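Local coordinates for malonate decarboxylase acyl carrier protein (Pseudomonas fluorescens, PDB 5VIT), which probably acts as an acyl carrier, holding acetyl and malonyl groups as thioesters on a phosphoribosyl-dephospho-CoA arm during malonate decarboxylation, at residues W55-L58 and F59-L62; R61-G65 and Q66-A70; V85-R88 and L89-F93. One frame throughout, in Å; residues are numbered along the deposited sequence.

Interaction 1: W55-L58 and F59-L62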
ATOM      1  N   TRP B  55     -13.977 -17.796   5.122  1.00 31.63           N
ATOM      2  CA  TRP B  55     -13.827 -18.087   3.698  1.00 30.73           C
ATOM      3  C   TRP B  55     -14.707 -17.152   2.856  1.00 31.45           C
ATOM      4  O   TRP B  55     -14.310 -16.708   1.777  1.00 31.67           O
ATOM      5  CB  TRP B  55     -14.164 -19.558   3.406  1.00 31.54           C
ATOM      6  CG  TRP B  55     -13.081 -20.536   3.825  1.00 33.30           C
ATOM      7  CD1 TRP B  55     -13.010 -21.225   5.002  1.00 33.30           C
ATOM      8  CD2 TRP B  55     -11.909 -20.906   3.078  1.00 30.57           C
ATOM      9  NE1 TRP B  55     -11.882 -22.010   5.031  1.00 29.70           N
ATOM     10  CE2 TRP B  55     -11.188 -21.831   3.863  1.00 32.59           C
ATOM     11  CE3 TRP B  55     -11.406 -20.554   1.826  1.00 30.90           C
ATOM     12  CZ2 TRP B  55      -9.991 -22.401   3.434  1.00 29.66           C
ATOM     13  CZ3 TRP B  55     -10.222 -21.124   1.399  1.00 31.77           C
ATOM     14  CH2 TRP B  55      -9.529 -22.037   2.198  1.00 32.87           C
ATOM     15  N   GLN B  56     -15.894 -16.840   3.364  1.00 27.18           N
ATOM     16  CA  GLN B  56     -16.798 -15.903   2.700  1.00 30.29           C
ATOM     17  C   GLN B  56     -16.152 -14.519   2.525  1.00 31.97           C
ATOM     18  O   GLN B  56     -16.177 -13.916   1.432  1.00 30.94           O
ATOM     19  CB  GLN B  56     -18.105 -15.783   3.504  1.00 30.51           C
ATOM     20  CG  GLN B  56     -19.133 -14.874   2.874  1.00 31.12           C
ATOM     21  CD  GLN B  56     -19.565 -15.357   1.505  1.00 41.75           C
ATOM     22  OE1 GLN B  56     -19.773 -16.558   1.289  1.00 39.12           O
ATOM     23  NE2 GLN B  56     -19.692 -14.423   0.564  1.00 42.40           N
ATOM     24  N   HIS B  57     -15.578 -14.012   3.606  1.00 28.51           N
ATOM     25  CA  HIS B  57     -14.909 -12.720   3.556  1.00 32.99           C
ATOM     26  C   HIS B  57     -13.757 -12.709   2.569  1.00 30.91           C
ATOM     27  O   HIS B  57     -13.615 -11.773   1.787  1.00 30.34           O
ATOM     28  CB  HIS B  57     -14.398 -12.334   4.941  1.00 34.31           C
ATOM     29  CG  HIS B  57     -15.491 -11.979   5.895  1.00 30.10           C
ATOM     30  ND1 HIS B  57     -15.554 -12.482   7.176  1.00 26.36           N
ATOM     31  CD2 HIS B  57     -16.567 -11.170   5.750  1.00 30.23           C
ATOM     32  CE1 HIS B  57     -16.621 -11.995   7.782  1.00 34.79           C
ATOM     33  NE2 HIS B  57     -17.253 -11.196   6.939  1.00 34.83           N
ATOM     34  N   LEU B  58     -12.954 -13.767   2.611  1.00 33.65           N
ATOM     35  CA  LEU B  58     -11.779 -13.910   1.757  1.00 30.82           C
ATOM     36  C   LEU B  58     -12.154 -13.769   0.273  1.00 31.50           C
ATOM     37  O   LEU B  58     -11.589 -12.938  -0.463  1.00 28.16           O
ATOM     38  CB  LEU B  58     -11.124 -15.266   2.050  1.00 32.89           C
ATOM     39  CG  LEU B  58      -9.682 -15.538   1.632  1.00 36.39           C
ATOM     40  CD1 LEU B  58      -8.874 -14.293   1.760  1.00 39.74           C
ATOM     41  CD2 LEU B  58      -9.087 -16.597   2.537  1.00 36.35           C
ATOM     42  N   PHE B  59     -13.142 -14.558  -0.150  1.00 30.00           N
ATOM     43  CA  PHE B  59     -13.634 -14.522  -1.528  1.00 29.53           C
ATOM     44  C   PHE B  59     -14.300 -13.191  -1.880  1.00 29.23           C
ATOM     45  O   PHE B  59     -14.185 -12.698  -3.004  1.00 32.52           O
ATOM     46  CB  PHE B  59     -14.634 -15.659  -1.758  1.00 32.60           C
ATOM     47  CG  PHE B  59     -14.033 -17.032  -1.646  1.00 34.93           C
ATOM     48  CD1 PHE B  59     -14.712 -18.046  -0.993  1.00 34.39           C
ATOM     49  CD2 PHE B  59     -12.810 -17.316  -2.215  1.00 34.85           C
ATOM     50  CE1 PHE B  59     -14.174 -19.311  -0.902  1.00 30.43           C
ATOM     51  CE2 PHE B  59     -12.267 -18.587  -2.121  1.00 36.87           C
ATOM     52  CZ  PHE B  59     -12.949 -19.581  -1.464  1.00 32.97           C
ATOM     53  N   GLU B  60     -15.028 -12.627  -0.925  1.00 29.73           N
ATOM     54  CA  GLU B  60     -15.685 -11.353  -1.148  1.00 32.00           C
ATOM     55  C   GLU B  60     -14.669 -10.295  -1.554  1.00 33.20           C
ATOM     56  O   GLU B  60     -14.897  -9.549  -2.492  1.00 35.10           O
ATOM     57  CB  GLU B  60     -16.433 -10.906   0.098  1.00 32.57           C
ATOM     58  CG  GLU B  60     -17.798 -11.523   0.237  1.00 36.19           C
ATOM     59  CD  GLU B  60     -18.425 -11.219   1.583  1.00 39.45           C
ATOM     60  OE1 GLU B  60     -17.797 -10.493   2.394  1.00 38.35           O
ATOM     61  OE2 GLU B  60     -19.542 -11.719   1.831  1.00 46.34           O
ATOM     62  N   ARG B  61     -13.541 -10.258  -0.846  1.00 34.71           N
ATOM     63  CA  ARG B  61     -12.489  -9.279  -1.099  1.00 29.56           C
ATOM     64  C   ARG B  61     -11.765  -9.556  -2.375  1.00 34.27           C
ATOM     65  O   ARG B  61     -11.416  -8.644  -3.130  1.00 42.56           O
ATOM     66  CB  ARG B  61     -11.494  -9.272   0.041  1.00 34.52           C
ATOM     67  CG  ARG B  61     -12.119  -8.815   1.308  1.00 36.80           C
ATOM     68  CD  ARG B  61     -11.063  -8.370   2.221  1.00 35.54           C
ATOM     69  NE  ARG B  61     -11.638  -7.806   3.425  1.00 39.71           N
ATOM     70  CZ  ARG B  61     -10.910  -7.196   4.345  1.00 34.26           C
ATOM     71  NH1 ARG B  61      -9.602  -7.081   4.146  1.00 27.77           N
ATOM     72  NH2 ARG B  61     -11.488  -6.706   5.438  1.00 32.78           N
ATOM     73  N   LEU B  62     -11.519 -10.833  -2.610  1.00 33.31           N
ATOM     74  CA  LEU B  62     -10.857 -11.255  -3.820  1.00 35.80           C
ATOM     75  C   LEU B  62     -11.655 -10.815  -5.069  1.00 38.34           C
ATOM     76  O   LEU B  62     -11.080 -10.360  -6.057  1.00 35.96           O
ATOM     77  CB  LEU B  62     -10.666 -12.768  -3.772  1.00 35.37           C
ATOM     78  CG  LEU B  62      -9.705 -13.412  -4.751  1.00 40.28           C
ATOM     79  CD1 LEU B  62      -8.294 -12.856  -4.574  1.00 37.25           C
ATOM     80  CD2 LEU B  62      -9.761 -14.926  -4.557  1.00 37.87           C
TER

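Interaction 2: R61-G65 and Q66-A70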
ATOM      1  N   ARG B  61     -13.541 -10.258  -0.846  1.00 34.71           N
ATOM      2  CA  ARG B  61     -12.489  -9.279  -1.099  1.00 29.56           C
ATOM      3  C   ARG B  61     -11.765  -9.556  -2.375  1.00 34.27           C
ATOM      4  O   ARG B  61     -11.416  -8.644  -3.130  1.00 42.56           O
ATOM      5  CB  ARG B  61     -11.494  -9.272   0.041  1.00 34.52           C
ATOM      6  CG  ARG B  61     -12.119  -8.815   1.308  1.00 36.80           C
ATOM      7  CD  ARG B  61     -11.063  -8.370   2.221  1.00 35.54           C
ATOM      8  NE  ARG B  61     -11.638  -7.806   3.425  1.00 39.71           N
ATOM      9  CZ  ARG B  61     -10.910  -7.196   4.345  1.00 34.26           C
ATOM     10  NH1 ARG B  61      -9.602  -7.081   4.146  1.00 27.77           N
ATOM     11  NH2 ARG B  61     -11.488  -6.706   5.438  1.00 32.78           N
ATOM     12  N   LEU B  62     -11.519 -10.833  -2.610  1.00 33.31           N
ATOM     13  CA  LEU B  62     -10.857 -11.255  -3.820  1.00 35.80           C
ATOM     14  C   LEU B  62     -11.655 -10.815  -5.069  1.00 38.34           C
ATOM     15  O   LEU B  62     -11.080 -10.360  -6.057  1.00 35.96           O
ATOM     16  CB  LEU B  62     -10.666 -12.768  -3.772  1.00 35.37           C
ATOM     17  CG  LEU B  62      -9.705 -13.412  -4.751  1.00 40.28           C
ATOM     18  CD1 LEU B  62      -8.294 -12.856  -4.574  1.00 37.25           C
ATOM     19  CD2 LEU B  62      -9.761 -14.926  -4.557  1.00 37.87           C
ATOM     20  N   PHE B  63     -12.979 -10.923  -5.009  1.00 34.70           N
ATOM     21  CA  PHE B  63     -13.810 -10.653  -6.188  1.00 39.61           C
ATOM     22  C   PHE B  63     -14.528  -9.289  -6.165  1.00 42.62           C
ATOM     23  O   PHE B  63     -15.391  -9.019  -7.004  1.00 38.14           O
ATOM     24  CB  PHE B  63     -14.836 -11.781  -6.351  1.00 38.30           C
ATOM     25  CG  PHE B  63     -14.218 -13.149  -6.370  1.00 38.26           C
ATOM     26  CD1 PHE B  63     -14.778 -14.193  -5.646  1.00 36.22           C
ATOM     27  CD2 PHE B  63     -13.063 -13.389  -7.103  1.00 34.63           C
ATOM     28  CE1 PHE B  63     -14.191 -15.448  -5.648  1.00 34.40           C
ATOM     29  CE2 PHE B  63     -12.476 -14.641  -7.110  1.00 37.06           C
ATOM     30  CZ  PHE B  63     -13.039 -15.670  -6.381  1.00 35.05           C
ATOM     31  N   ASP B  64     -14.150  -8.432  -5.219  1.00 42.37           N
ATOM     32  CA  ASP B  64     -14.748  -7.101  -5.058  1.00 37.20           C
ATOM     33  C   ASP B  64     -14.497  -6.196  -6.272  1.00 41.63           C
ATOM     34  O   ASP B  64     -13.383  -5.715  -6.492  1.00 41.60           O
ATOM     35  CB  ASP B  64     -14.203  -6.452  -3.769  1.00 43.22           C
ATOM     36  CG  ASP B  64     -14.831  -5.087  -3.458  1.00 45.90           C
ATOM     37  OD1 ASP B  64     -14.481  -4.494  -2.414  1.00 51.03           O
ATOM     38  OD2 ASP B  64     -15.668  -4.594  -4.237  1.00 45.58           O
ATOM     39  N   GLY B  65     -15.547  -5.966  -7.057  1.00 42.33           N
ATOM     40  CA  GLY B  65     -15.487  -5.041  -8.177  1.00 34.47           C
ATOM     41  C   GLY B  65     -14.657  -5.569  -9.333  1.00 45.52           C
ATOM     42  O   GLY B  65     -14.183  -4.805 -10.182  1.00 39.58           O
ATOM     43  N   GLN B  66     -14.466  -6.884  -9.373  1.00 45.01           N
ATOM     44  CA  GLN B  66     -13.725  -7.477 -10.475  1.00 48.49           C
ATOM     45  C   GLN B  66     -14.250  -8.855 -10.774  1.00 51.36           C
ATOM     46  O   GLN B  66     -14.030  -9.804 -10.013  1.00 55.55           O
ATOM     47  CB  GLN B  66     -12.233  -7.523 -10.176  1.00 47.66           C
ATOM     48  CG  GLN B  66     -11.905  -7.805  -8.748  1.00 47.77           C
ATOM     49  CD  GLN B  66     -10.489  -7.372  -8.404  1.00 57.17           C
ATOM     50  OE1 GLN B  66      -9.512  -7.947  -8.892  1.00 54.79           O
ATOM     51  NE2 GLN B  66     -10.372  -6.337  -7.575  1.00 54.32           N
ATOM     52  N   THR B  67     -14.949  -8.942 -11.898  1.00 42.48           N
ATOM     53  CA  THR B  67     -15.601 -10.163 -12.330  1.00 46.71           C
ATOM     54  C   THR B  67     -14.548 -11.173 -12.789  1.00 41.63           C
ATOM     55  O   THR B  67     -13.897 -10.980 -13.814  1.00 38.53           O
ATOM     56  CB  THR B  67     -16.618  -9.873 -13.477  1.00 44.69           C
ATOM     57  OG1 THR B  67     -17.439  -8.746 -13.129  1.00 43.89           O
ATOM     58  CG2 THR B  67     -17.509 -11.060 -13.711  1.00 39.95           C
ATOM     59  N   PRO B  68     -14.366 -12.246 -12.009  1.00 38.72           N
ATOM     60  CA  PRO B  68     -13.429 -13.302 -12.394  1.00 43.92           C
ATOM     61  C   PRO B  68     -13.983 -14.106 -13.569  1.00 43.00           C
ATOM     62  O   PRO B  68     -15.156 -13.956 -13.911  1.00 39.54           O
ATOM     63  CB  PRO B  68     -13.337 -14.159 -11.130  1.00 38.39           C
ATOM     64  CG  PRO B  68     -14.689 -14.025 -10.515  1.00 39.27           C
ATOM     65  CD  PRO B  68     -15.129 -12.604 -10.799  1.00 39.50           C
ATOM     66  N   PRO B  69     -13.146 -14.936 -14.194  1.00 44.58           N
ATOM     67  CA  PRO B  69     -13.682 -15.862 -15.190  1.00 42.61           C
ATOM     68  C   PRO B  69     -14.601 -16.876 -14.521  1.00 41.65           C
ATOM     69  O   PRO B  69     -14.438 -17.158 -13.330  1.00 46.81           O
ATOM     70  CB  PRO B  69     -12.425 -16.524 -15.761  1.00 44.75           C
ATOM     71  CG  PRO B  69     -11.399 -16.379 -14.677  1.00 39.34           C
ATOM     72  CD  PRO B  69     -11.680 -15.040 -14.078  1.00 45.21           C
ATOM     73  N   ALA B  70     -15.577 -17.386 -15.259  1.00 40.09           N
ATOM     74  CA  ALA B  70     -16.446 -18.425 -14.734  1.00 45.04           C
ATOM     75  C   ALA B  70     -15.632 -19.707 -14.624  1.00 41.65           C
ATOM     76  O   ALA B  70     -15.156 -20.247 -15.621  1.00 42.24           O
ATOM     77  CB  ALA B  70     -17.676 -18.620 -15.625  1.00 42.78           C
TER

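Interaction 3: V85-R88 and L89-F93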
ATOM      1  N   VAL B  85      -3.842 -18.720   1.767  1.00 29.02           N
ATOM      2  CA  VAL B  85      -4.992 -19.021   0.914  1.00 28.78           C
ATOM      3  C   VAL B  85      -5.134 -17.987  -0.217  1.00 32.03           C
ATOM      4  O   VAL B  85      -5.212 -18.343  -1.395  1.00 30.66           O
ATOM      5  CB  VAL B  85      -6.321 -19.061   1.718  1.00 29.95           C
ATOM      6  CG1 VAL B  85      -7.487 -19.245   0.779  1.00 32.03           C
ATOM      7  CG2 VAL B  85      -6.301 -20.160   2.778  1.00 27.77           C
ATOM      8  N   ARG B  86      -5.156 -16.708   0.146  1.00 31.91           N
ATOM      9  CA  ARG B  86      -5.263 -15.645  -0.849  1.00 35.17           C
ATOM     10  C   ARG B  86      -4.160 -15.732  -1.913  1.00 37.79           C
ATOM     11  O   ARG B  86      -4.439 -15.672  -3.109  1.00 34.82           O
ATOM     12  CB  ARG B  86      -5.224 -14.270  -0.182  1.00 35.04           C
ATOM     13  CG  ARG B  86      -5.192 -13.168  -1.216  1.00 40.75           C
ATOM     14  CD  ARG B  86      -5.294 -11.772  -0.643  1.00 34.44           C
ATOM     15  NE  ARG B  86      -5.124 -10.818  -1.731  1.00 35.88           N
ATOM     16  CZ  ARG B  86      -4.991  -9.506  -1.574  1.00 42.18           C
ATOM     17  NH1 ARG B  86      -4.992  -8.963  -0.358  1.00 36.79           N
ATOM     18  NH2 ARG B  86      -4.848  -8.738  -2.642  1.00 39.40           N
ATOM     19  N   LEU B  87      -2.913 -15.893  -1.466  1.00 34.75           N
ATOM     20  CA  LEU B  87      -1.771 -15.956  -2.376  1.00 37.08           C
ATOM     21  C   LEU B  87      -1.885 -17.106  -3.389  1.00 34.50           C
ATOM     22  O   LEU B  87      -1.633 -16.926  -4.577  1.00 32.22           O
ATOM     23  CB  LEU B  87      -0.478 -16.088  -1.572  1.00 30.38           C
ATOM     24  CG  LEU B  87       0.820 -15.788  -2.314  1.00 42.81           C
ATOM     25  CD1 LEU B  87       0.788 -14.374  -2.913  1.00 31.95           C
ATOM     26  CD2 LEU B  87       2.004 -15.951  -1.369  1.00 35.68           C
ATOM     27  N   ARG B  88      -2.273 -18.284  -2.912  1.00 31.93           N
ATOM     28  CA  ARG B  88      -2.469 -19.435  -3.790  1.00 36.07           C
ATOM     29  C   ARG B  88      -3.607 -19.293  -4.784  1.00 36.12           C
ATOM     30  O   ARG B  88      -3.492 -19.729  -5.928  1.00 32.20           O
ATOM     31  CB  ARG B  88      -2.706 -20.680  -2.963  1.00 33.07           C
ATOM     32  CG  ARG B  88      -1.413 -21.188  -2.448  1.00 43.83           C
ATOM     33  CD  ARG B  88      -1.518 -22.632  -2.185  1.00 42.53           C
ATOM     34  NE  ARG B  88      -0.316 -23.330  -2.590  1.00 44.46           N
ATOM     35  CZ  ARG B  88       0.837 -23.280  -1.948  1.00 44.85           C
ATOM     36  NH1 ARG B  88       0.955 -22.521  -0.865  1.00 53.08           N
ATOM     37  NH2 ARG B  88       1.872 -23.991  -2.398  1.00 39.95           N
ATOM     38  N   LEU B  89      -4.705 -18.696  -4.331  1.00 34.44           N
ATOM     39  CA  LEU B  89      -5.840 -18.452  -5.196  1.00 31.00           C
ATOM     40  C   LEU B  89      -5.417 -17.515  -6.313  1.00 37.06           C
ATOM     41  O   LEU B  89      -5.820 -17.694  -7.464  1.00 34.02           O
ATOM     42  CB  LEU B  89      -7.013 -17.881  -4.403  1.00 28.19           C
ATOM     43  CG  LEU B  89      -7.905 -18.937  -3.758  1.00 28.54           C
ATOM     44  CD1 LEU B  89      -8.769 -18.340  -2.670  1.00 27.52           C
ATOM     45  CD2 LEU B  89      -8.764 -19.541  -4.848  1.00 30.70           C
ATOM     46  N   GLU B  90      -4.587 -16.525  -5.978  1.00 37.58           N
ATOM     47  CA  GLU B  90      -4.105 -15.581  -6.982  1.00 33.87           C
ATOM     48  C   GLU B  90      -3.136 -16.289  -7.934  1.00 37.77           C
ATOM     49  O   GLU B  90      -3.187 -16.056  -9.148  1.00 38.45           O
ATOM     50  CB  GLU B  90      -3.471 -14.347  -6.314  1.00 40.26           C
ATOM     51  CG  GLU B  90      -4.522 -13.372  -5.726  1.00 47.12           C
ATOM     52  CD  GLU B  90      -3.961 -12.367  -4.704  1.00 51.43           C
ATOM     53  OE1 GLU B  90      -2.994 -12.707  -3.979  1.00 54.96           O
ATOM     54  OE2 GLU B  90      -4.514 -11.244  -4.598  1.00 45.26           O
ATOM     55  N   GLN B  91      -2.291 -17.177  -7.401  1.00 35.36           N
ATOM     56  CA  GLN B  91      -1.425 -18.022  -8.238  1.00 34.01           C
ATOM     57  C   GLN B  91      -2.225 -18.889  -9.228  1.00 36.11           C
ATOM     58  O   GLN B  91      -1.854 -19.041 -10.399  1.00 36.06           O
ATOM     59  CB  GLN B  91      -0.565 -18.944  -7.374  1.00 38.23           C
ATOM     60  CG  GLN B  91       0.429 -18.246  -6.452  1.00 49.64           C
ATOM     61  CD  GLN B  91       1.221 -19.235  -5.585  1.00 55.63           C
ATOM     62  OE1 GLN B  91       0.887 -20.432  -5.501  1.00 48.09           O
ATOM     63  NE2 GLN B  91       2.269 -18.731  -4.925  1.00 56.78           N
ATOM     64  N   GLY B  92      -3.309 -19.480  -8.733  1.00 36.63           N
ATOM     65  CA  GLY B  92      -4.193 -20.281  -9.558  1.00 36.62           C
ATOM     66  C   GLY B  92      -4.838 -19.481 -10.680  1.00 35.81           C
ATOM     67  O   GLY B  92      -4.793 -19.893 -11.837  1.00 36.51           O
ATOM     68  N   PHE B  93      -5.427 -18.336 -10.341  1.00 36.31           N
ATOM     69  CA  PHE B  93      -6.075 -17.465 -11.334  1.00 35.26           C
ATOM     70  C   PHE B  93      -5.082 -16.968 -12.368  1.00 41.40           C
ATOM     71  O   PHE B  93      -5.433 -16.814 -13.536  1.00 43.94           O
ATOM     72  CB  PHE B  93      -6.762 -16.269 -10.660  1.00 32.62           C
ATOM     73  CG  PHE B  93      -8.147 -16.576 -10.144  1.00 34.66           C
ATOM     74  CD1 PHE B  93      -8.358 -16.869  -8.802  1.00 33.33           C
ATOM     75  CD2 PHE B  93      -9.240 -16.581 -11.003  1.00 28.96           C
ATOM     76  CE1 PHE B  93      -9.631 -17.148  -8.319  1.00 31.93           C
ATOM     77  CE2 PHE B  93     -10.512 -16.864 -10.529  1.00 31.04           C
ATOM     78  CZ  PHE B  93     -10.711 -17.148  -9.185  1.00 31.02           C
TER

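Interaction 1: W55-L58 and F59-L62
Q56 and E60, one helical turn apart, are joined twice. The backbone N of E60 donates to the carbonyl O of Q56 at 2.9 Å, and in the side chains the amide NE2 of Q56 gives a hydrogen to OE2 of E60 at 3.0 Å, with 159° at the hydrogen. The acceptor lies near the plane of the Q56 amide, yet the donor comes to OE2 on its anti side and well out of the carboxylate plane. The bend of Q56 at chi2 (61°) turns its amide along the helix toward the next turn, where it meets the acid. An amide and an acid, both polar to their ends, suit this outer side. Beside them, OE1 of E60 lies at the edge of the H57 ring, 3.6 Å from CD2.

Three further backbone donors are satisfied in the same i to i+4 pattern: F59 N by W55 O at 3.1 Å, R61 N by H57 O at 3.0 Å, and L62 N by L58 O at 3.0 Å. The guanidinium of R61 looks elsewhere, its NH2 bonding to the carbonyl O of G494 in the MdcA chain.

W55 and F59 occupy the buried side, where large, flat, mostly apolar aromatic surfaces fit. Their rings meet obliquely, planes 39° apart, with W55 CE3 3.8 Å from F59 CZ. Both lie on I75 and V44, and F6 meets the F59 ring edge-to-face. One polar flank and one aromatic flank mark an amphipathic helix, here the crossover helix of a beta-alpha-beta unit linking the parallel neighbouring strands 39-46 and 71-78.

Interaction 2: R61-G65 and Q66-A70
The side-chain amide of Q66 reaches back to the carbonyl O of D64, its NE2 donating at 3.3 Å with 158° at the hydrogen. This bond reinforces a type II beta turn, F63 to Q66, which reverses the chain just beyond the end of helix 52-62. The turn's own bond, from Q66 N to F63 O, is equally long at 3.3 Å and weak, though nearly straight, so the glutamine side chain supplies a second tie across the bend. The donor reaches D64 O from a direction tilted well off that carbonyl's plane, while the oxygen lies close to the plane of the Q66 amide. A chi1 of 36° sets CG of Q66 between its backbone N and carbonyl carbon, and from there the extended chain runs back past D64 O, with CG 3.4 Å from that oxygen.

Glycine suits the third place of such a turn: G65 has a positive phi (71°), which residues with a CB adopt less readily. The bend itself lies at the surface, and T67 OG1 bonds to the backbone of another protein's chain, while D64 packs on P499 of the MdcA chain.

F63 belongs to the inner side. Its ring meets F8 edge-to-face and also rests on L40 and I42 of strand 39-46, while CB of L62 lies over one face, offset toward the rim. Proline, a compact apolar ring, is well matched to it: CG of P68 makes an off-centre CH-pi contact, 4.3 Å from the ring centroid, and comes 3.8 Å from CD2 of F63.

Interaction 3: V85-R88 and L89-F93
Helix 82-96 is amphipathic, and across the turn from V85-R88 to L89-F93 its outer flank carries an i to i+4 salt bridge between R86 and E90. The arginine grips the acid side-on with two nitrogens, both on one oxygen: NE is 3.0 Å and NH2 3.2 Å from OE2 of E90. That oxygen lies in the guanidinium plane, but the carboxylate is turned 57° from it; NH2 uses the syn lone pair, whereas NE approaches from above the carboxylate. A chi1 of 174° turns CG away from the backbone N and the chain continues extended to NE; R86 thus stands out from the helix, and the E90 carboxylate, one turn on, swings back to meet its NE edge. R86 NH1 also forms a salt bridge to E466 of the MdcA chain, and L87 packs against P235 of MdcA. With an alanine in place of R86, OE2 of E90 would probably lose both donors, leaving its carboxylate less firmly held, by a long, weak ion pair from OE1 to R521 of MdcA, and E466 of MdcA a salt-bridge partner short.

The long side chain of R88 suits a different task, since its NH1 pairs with D27; Q91 OE1 stands 3.9 Å from R88 CG. Backbone donors are met regularly, L89 N by V85 O at 3.0 Å and G92 N by R88 O at 2.8 Å.

On the buried side, branched aliphatic groups fit: V85 CG1 touches L89 CD1 at 3.8 Å. V85 and L89 pack between helix 52-62 and strand 27-34, and F93 lies on L71 and I73 of strand 71-78.

In the fold
Along the chain, interaction 1 comes first, a turn of helix 52-62 after strand 39-46. Interaction 2 begins on its last residues, sharing R61 and L62, and closes the bend that takes the chain from the helix toward strand 71-78. Interaction 3 follows in series on helix 82-96, after that strand; all three are local, and none encloses another. In space they converge: W55 and L58 meet V85, F59 meets L89, and L62 reaches both L89 and E90, so the two helices pack side by side on the sheet. From interaction 2, F63 and P68 both rest on F93, joining the bend to the second helix.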